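Local coordinates for DNA-binding protein (Sulfolobus solfataricus, PDB 3IRB), which is of unknown function but binds a zinc ion and may bind acyl-CoA through its zinc-ribbon and OB-fold architecture, at residues A[18-23]-A[137-142]; A[103-108]-A[118-123]. All blocks are in the same frame, centred on the assembly; numbering follows the deposited sequence.

Contact 1 of 2, residues A[18-23]-A[137-142]. With SO4 (sulfate ion), chain E.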
loop_
_atom_site.group_PDB
_atom_site.type_symbol
_atom_site.label_atom_id
_atom_site.label_comp_id
_atom_site.label_asym_id
_atom_site.label_seq_id
_atom_site.Cartn_x
_atom_site.Cartn_y
_atom_site.Cartn_z
ATOM N N ASP A 18 -3.942 -12.953 4.320
ATOM C CA ASP A 18 -4.076 -13.747 3.094
ATOM C C ASP A 18 -4.338 -12.901 1.862
ATOM O O ASP A 18 -3.707 -13.105 0.840
ATOM C CB ASP A 18 -5.176 -14.788 3.264
ATOM C CG ASP A 18 -4.757 -15.928 4.134
ATOM O OD1 ASP A 18 -3.538 -16.088 4.380
ATOM O OD2 ASP A 18 -5.662 -16.661 4.562
ATOM N N VAL A 19 -5.263 -11.953 1.975
ATOM C CA VAL A 19 -5.591 -11.047 0.890
ATOM C C VAL A 19 -4.378 -10.198 0.506
ATOM O O VAL A 19 -4.051 -10.069 -0.681
ATOM C CB VAL A 19 -6.774 -10.106 1.279
ATOM C CG1 VAL A 19 -6.875 -8.916 0.289
ATOM C CG2 VAL A 19 -8.064 -10.896 1.368
HETATM N N MSE A 20 -3.671 -9.681 1.506
HETATM C CA MSE A 20 -2.494 -8.848 1.254
HETATM C C MSE A 20 -1.365 -9.665 0.630
HETATM O O MSE A 20 -0.646 -9.180 -0.242
HETATM C CB MSE A 20 -2.032 -8.152 2.539
HETATM C CG MSE A 20 -3.121 -7.209 3.100
HETATM SE SE MSE A 20 -3.060 -6.918 5.051
HETATM C CE MSE A 20 -2.467 -5.142 4.665
ATOM N N GLU A 21 -1.213 -10.908 1.062
ATOM C CA GLU A 21 -0.220 -11.786 0.446
ATOM C C GLU A 21 -0.572 -12.139 -1.014
ATOM O O GLU A 21 0.306 -12.183 -1.865
ATOM C CB GLU A 21 -0.012 -13.057 1.253
ATOM C CG GLU A 21 0.914 -12.873 2.441
ATOM C CD GLU A 21 2.308 -12.385 2.044
ATOM O OE1 GLU A 21 3.049 -13.133 1.370
ATOM O OE2 GLU A 21 2.654 -11.248 2.410
ATOM N N ALA A 22 -1.836 -12.445 -1.287
ATOM C CA ALA A 22 -2.259 -12.731 -2.660
ATOM C C ALA A 22 -1.871 -11.569 -3.570
ATOM O O ALA A 22 -1.345 -11.747 -4.680
ATOM C CB ALA A 22 -3.777 -12.988 -2.711
ATOM N N GLU A 23 -2.105 -10.356 -3.085
ATOM C CA GLU A 23 -1.806 -9.164 -3.853
ATOM C C GLU A 23 -0.325 -8.928 -4.103
ATOM O O GLU A 23 0.050 -8.449 -5.183
ATOM C CB GLU A 23 -2.478 -7.949 -3.214
ATOM C CG GLU A 23 -4.022 -8.095 -3.398
ATOM C CD GLU A 23 -4.840 -6.980 -2.785
ATOM O OE1 GLU A 23 -4.265 -5.973 -2.288
ATOM O OE2 GLU A 23 -6.080 -7.145 -2.836
ATOM N N GLN A 137 8.563 -3.826 4.604
ATOM C CA GLN A 137 8.289 -5.221 4.261
ATOM C C GLN A 137 6.804 -5.318 3.959
ATOM O O GLN A 137 6.004 -4.620 4.563
ATOM C CB GLN A 137 8.663 -6.128 5.411
ATOM C CG GLN A 137 8.447 -7.608 5.162
ATOM C CD GLN A 137 8.836 -8.473 6.371
ATOM O OE1 GLN A 137 9.662 -8.081 7.208
ATOM N NE2 GLN A 137 8.227 -9.654 6.464
ATOM N N TRP A 138 6.426 -6.157 3.009
ATOM C CA TRP A 138 5.026 -6.292 2.629
ATOM C C TRP A 138 4.303 -7.277 3.546
ATOM O O TRP A 138 4.859 -8.324 3.875
ATOM C CB TRP A 138 4.944 -6.785 1.188
ATOM C CG TRP A 138 3.600 -6.803 0.657
ATOM C CD1 TRP A 138 2.674 -7.780 0.806
ATOM C CD2 TRP A 138 2.994 -5.784 -0.107
ATOM N NE1 TRP A 138 1.531 -7.431 0.172
ATOM C CE2 TRP A 138 1.694 -6.196 -0.389
ATOM C CE3 TRP A 138 3.412 -4.522 -0.544
ATOM C CZ2 TRP A 138 0.807 -5.411 -1.122
ATOM C CZ3 TRP A 138 2.557 -3.762 -1.268
ATOM C CH2 TRP A 138 1.252 -4.191 -1.536
ATOM N N PRO A 139 3.065 -6.961 3.971
ATOM C CA PRO A 139 2.310 -5.747 3.792
ATOM C C PRO A 139 2.884 -4.660 4.664
ATOM O O PRO A 139 3.323 -4.933 5.777
ATOM C CB PRO A 139 0.901 -6.099 4.311
ATOM C CG PRO A 139 0.904 -7.452 4.626
ATOM C CD PRO A 139 2.272 -7.984 4.678
ATOM N N LEU A 140 2.902 -3.445 4.149
ATOM C CA LEU A 140 3.469 -2.323 4.877
ATOM C C LEU A 140 2.721 -2.018 6.188
ATOM O O LEU A 140 1.518 -2.294 6.330
ATOM C CB LEU A 140 3.526 -1.072 4.019
ATOM C CG LEU A 140 4.720 -0.993 3.033
ATOM C CD1 LEU A 140 4.591 -2.033 1.977
ATOM C CD2 LEU A 140 4.876 0.393 2.374
ATOM N N ARG A 141 3.464 -1.458 7.129
ATOM C CA ARG A 141 2.932 -0.970 8.387
ATOM C C ARG A 141 3.164 0.524 8.478
ATOM O O ARG A 141 4.295 1.016 8.285
ATOM C CB ARG A 141 3.629 -1.596 9.606
ATOM C CG ARG A 141 3.476 -3.102 9.792
ATOM C CD ARG A 141 3.928 -3.508 11.230
ATOM N NE ARG A 141 5.375 -3.375 11.423
ATOM C CZ ARG A 141 5.981 -2.467 12.187
ATOM N NH1 ARG A 141 5.292 -1.568 12.863
ATOM N NH2 ARG A 141 7.297 -2.446 12.255
ATOM N N VAL A 142 2.109 1.237 8.848
ATOM C CA VAL A 142 2.166 2.675 8.996
ATOM C C VAL A 142 1.603 3.060 10.363
ATOM O O VAL A 142 0.878 2.286 10.991
ATOM C CB VAL A 142 1.387 3.397 7.879
ATOM C CG1 VAL A 142 1.779 2.863 6.518
ATOM C CG2 VAL A 142 -0.128 3.315 8.107
HETATM S S SO4 E . 8.833 -5.218 10.520
HETATM O O1 SO4 E . 9.182 -4.156 11.439
HETATM O O2 SO4 E . 9.359 -6.497 10.979
HETATM O O3 SO4 E . 9.436 -4.943 9.217
HETATM O O4 SO4 E . 7.371 -5.318 10.358
HETATM O O HOH W 1 4.981 -10.564 2.242
#
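Met-20, a selenomethionine on helix 12-28, and Pro-139 meet where the N-terminal helix lies against the loop that leads into the last strand of the OB-fold part of the chain. Followed outward, the Met-20 side chain runs along the CB-CG edge of the proline ring. Its CB stands 3.7 Å from Pro-139 CG. Its own CG only bridges to the selenium, which lies near Pro-139 CG and CB, and the terminal CE comes to 3.5 Å from Pro-139 CB. The bend at chi3 (109°) brings CE to the CB corner of the ring. Tyr-120 of strand 114-123 touches both.

The peptide bond before Pro-139 is cis, and the loop places Trp-138 beside the same turn of helix. Its CG is anti to the backbone N (chi1 -173°), which carries the indole to the helix; NE1 donates to the backbone O of Met-20 at 2.8 Å. The bond is nearly straight (168° at the hydrogen) and lies close to the indole plane, yet it reaches the oxygen from well above the carbonyl plane. The buried indole nitrogen is thereby satisfied.

Glu-21 starts away from the loop but bends at chi2, so that OE2 comes to the edge of the indole, 3.8 Å from Trp-138 CD1. A water donates to Trp-138 O (2.8 Å) but lies so close to Glu-21 OE2 that the link there is doubtful. Ser-135 OG also bonds a sulfate ion, probably from the crystallisation liquor, which Arg-141 grips at its guanidinium edge, NE donating to O4 and NH2 to O1 at 2.7 Å.

Contact 2 of 2, residues A[103-108]-A[118-123]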
loop_
_atom_site.group_PDB
_atom_site.type_symbol
_atom_site.label_atom_id
_atom_site.label_comp_id
_atom_site.label_asym_id
_atom_site.label_seq_id
_atom_site.Cartn_x
_atom_site.Cartn_y
_atom_site.Cartn_z
ATOM N N VAL A 103 -6.002 -2.997 15.484
ATOM C CA VAL A 103 -5.326 -3.072 14.202
ATOM C C VAL A 103 -6.247 -2.480 13.155
ATOM O O VAL A 103 -7.450 -2.779 13.110
ATOM C CB VAL A 103 -4.993 -4.521 13.837
ATOM C CG1 VAL A 103 -4.506 -4.616 12.382
ATOM C CG2 VAL A 103 -3.959 -5.082 14.814
ATOM N N TYR A 104 -5.702 -1.610 12.339
ATOM C CA TYR A 104 -6.485 -1.019 11.269
ATOM C C TYR A 104 -6.015 -1.602 9.947
ATOM O O TYR A 104 -4.822 -1.741 9.732
ATOM C CB TYR A 104 -6.310 0.482 11.270
ATOM C CG TYR A 104 -6.789 1.194 12.497
ATOM C CD1 TYR A 104 -6.000 1.235 13.650
ATOM C CD2 TYR A 104 -7.999 1.864 12.517
ATOM C CE1 TYR A 104 -6.419 1.893 14.782
ATOM C CE2 TYR A 104 -8.414 2.546 13.657
ATOM C CZ TYR A 104 -7.622 2.531 14.785
ATOM O OH TYR A 104 -8.003 3.196 15.920
ATOM N N ILE A 105 -6.943 -1.891 9.036
ATOM C CA ILE A 105 -6.586 -2.242 7.679
ATOM C C ILE A 105 -6.935 -0.966 6.904
ATOM O O ILE A 105 -8.101 -0.549 6.916
ATOM C CB ILE A 105 -7.400 -3.446 7.149
ATOM C CG1 ILE A 105 -7.344 -4.644 8.111
ATOM C CG2 ILE A 105 -6.917 -3.833 5.756
ATOM C CD1 ILE A 105 -5.917 -5.204 8.446
ATOM N N ALA A 106 -5.939 -0.335 6.301
ATOM C CA ALA A 106 -6.130 0.975 5.649
ATOM C C ALA A 106 -5.729 0.960 4.199
ATOM O O ALA A 106 -4.793 0.256 3.823
ATOM C CB ALA A 106 -5.330 2.072 6.391
ATOM N N LEU A 107 -6.428 1.749 3.385
ATOM C CA LEU A 107 -5.925 2.132 2.064
ATOM C C LEU A 107 -5.161 3.419 2.202
ATOM O O LEU A 107 -5.711 4.455 2.600
ATOM C CB LEU A 107 -7.058 2.334 1.087
ATOM C CG LEU A 107 -6.599 2.673 -0.328
ATOM C CD1 LEU A 107 -5.685 1.598 -0.878
ATOM C CD2 LEU A 107 -7.856 2.886 -1.195
ATOM N N ILE A 108 -3.881 3.362 1.944
ATOM C CA ILE A 108 -3.022 4.509 2.102
ATOM C C ILE A 108 -2.772 5.041 0.690
ATOM O O ILE A 108 -2.447 4.268 -0.216
ATOM C CB ILE A 108 -1.685 4.137 2.731
ATOM C CG1 ILE A 108 -1.882 3.572 4.142
ATOM C CG2 ILE A 108 -0.717 5.320 2.695
ATOM C CD1 ILE A 108 -2.564 4.488 5.112
ATOM N N LEU A 118 -2.536 -1.128 0.348
ATOM C CA LEU A 118 -3.287 -1.760 1.440
ATOM C C LEU A 118 -2.301 -2.104 2.545
ATOM O O LEU A 118 -1.404 -2.917 2.331
ATOM C CB LEU A 118 -4.013 -3.000 0.921
ATOM C CG LEU A 118 -5.090 -3.644 1.779
ATOM C CD1 LEU A 118 -6.215 -2.652 2.111
ATOM C CD2 LEU A 118 -5.618 -4.877 1.038
ATOM N N CYS A 119 -2.477 -1.473 3.703
ATOM C CA CYS A 119 -1.516 -1.495 4.779
ATOM C C CYS A 119 -2.173 -1.789 6.098
ATOM O O CYS A 119 -3.376 -1.585 6.282
ATOM C CB CYS A 119 -0.848 -0.104 4.917
ATOM S SG CYS A 119 0.053 0.502 3.502
ATOM N N TYR A 120 -1.353 -2.248 7.040
ATOM C CA TYR A 120 -1.682 -2.187 8.447
ATOM C C TYR A 120 -1.380 -0.801 8.993
ATOM O O TYR A 120 -0.330 -0.224 8.687
ATOM C CB TYR A 120 -0.801 -3.156 9.221
ATOM C CG TYR A 120 -1.041 -4.595 8.910
ATOM C CD1 TYR A 120 -2.272 -5.193 9.196
ATOM C CD2 TYR A 120 -0.030 -5.369 8.376
ATOM C CE1 TYR A 120 -2.474 -6.546 8.940
ATOM C CE2 TYR A 120 -0.214 -6.698 8.127
ATOM C CZ TYR A 120 -1.426 -7.286 8.402
ATOM O OH TYR A 120 -1.549 -8.623 8.152
ATOM N N ALA A 121 -2.292 -0.276 9.808
ATOM C CA ALA A 121 -2.122 1.046 10.424
ATOM C C ALA A 121 -2.377 0.918 11.915
ATOM O O ALA A 121 -3.209 0.113 12.333
ATOM C CB ALA A 121 -3.087 2.085 9.782
ATOM N N GLU A 122 -1.638 1.679 12.710
ATOM C CA GLU A 122 -1.871 1.748 14.140
ATOM C C GLU A 122 -1.707 3.200 14.591
ATOM O O GLU A 122 -1.102 4.005 13.897
ATOM C CB GLU A 122 -0.991 0.764 14.924
ATOM C CG GLU A 122 -1.393 -0.723 14.659
ATOM C CD GLU A 122 -0.890 -1.745 15.663
ATOM O OE1 GLU A 122 -0.547 -1.374 16.811
ATOM O OE2 GLU A 122 -0.836 -2.946 15.275
ATOM N N GLY A 123 -2.340 3.520 15.719
ATOM C CA GLY A 123 -2.332 4.832 16.293
ATOM C C GLY A 123 -3.714 5.496 16.292
ATOM O O GLY A 123 -4.754 4.836 16.324
HETATM O O HOH W 2 -6.285 3.480 18.043
#
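Tyr-104 and Ala-121 form a hydrogen-bonded pair in the antiparallel hairpin of strands 98-109 and 114-123, and Ala-106 with Cys-119 forms the next. In the first pair, Tyr-104 N donates to Ala-121 O in the carbonyl plane, while the return bond from Ala-121 N to Tyr-104 O (2.9 Å) is tilted from it. The second pair is straighter: Ala-106 N meets Cys-119 O at 178° about the hydrogen, and both of its donors approach nearly along the C=O axis. Weaker CA-H...O contacts run between these bonds, among them Tyr-120 CA to Tyr-104 O at 3.4 Å.

Apolar contacts divide between the two faces of the sheet. On the face of Ile-105, Leu-107, Leu-118 and Tyr-120, Ile-105 and Tyr-120 lie side by side and point the same way, with CD1 of Ile-105 3.7 Å from CD1 of Tyr-120. The other branch, CG2, is anti to the Ile-105 backbone N and reaches Leu-118 CD1. Helix 12-28 covers this side through Trp-16 and Met-20. On the other face, the CB of Ala-121 touches the CB atoms of both Tyr-104 and Ala-106, and farther along CG1 of Ile-108 touches the sulfur of Cys-119 at 3.7 Å. Val-142 of the last strand packs on Ala-121 and Ile-108 from this side.

Water-mediated contact closes the far end. One water lies in the plane of the Tyr-104 ring, 2.7 Å from its OH, and donates to Gly-123 O.

With axes at 132° rather than 180°, the two strands form a strongly twisted antiparallel hairpin, as expected of the curled sheet of an OB-fold.

Overall arrangement
Both contacts converge on strand 114-123. Contact 2 joins it to its hairpin partner, and contact 1 sets helix 12-28 against the loop that leads into strand 141-144, the neighbour of 114-123 in the sheet. Strand 141-144 runs beside 118-123 in parallel, with Val-142 N probably bonded to Tyr-120 O and Tyr-120 N to Leu-140 O, so the sheet itself couples the two. Contact 1 is the more buried and the smaller, resting on side chains and a single direct hydrogen bond; contact 2 is larger, only partly buried, and built on regular backbone pairing. Their centres are 10 Å apart, and both lie away from the zinc site.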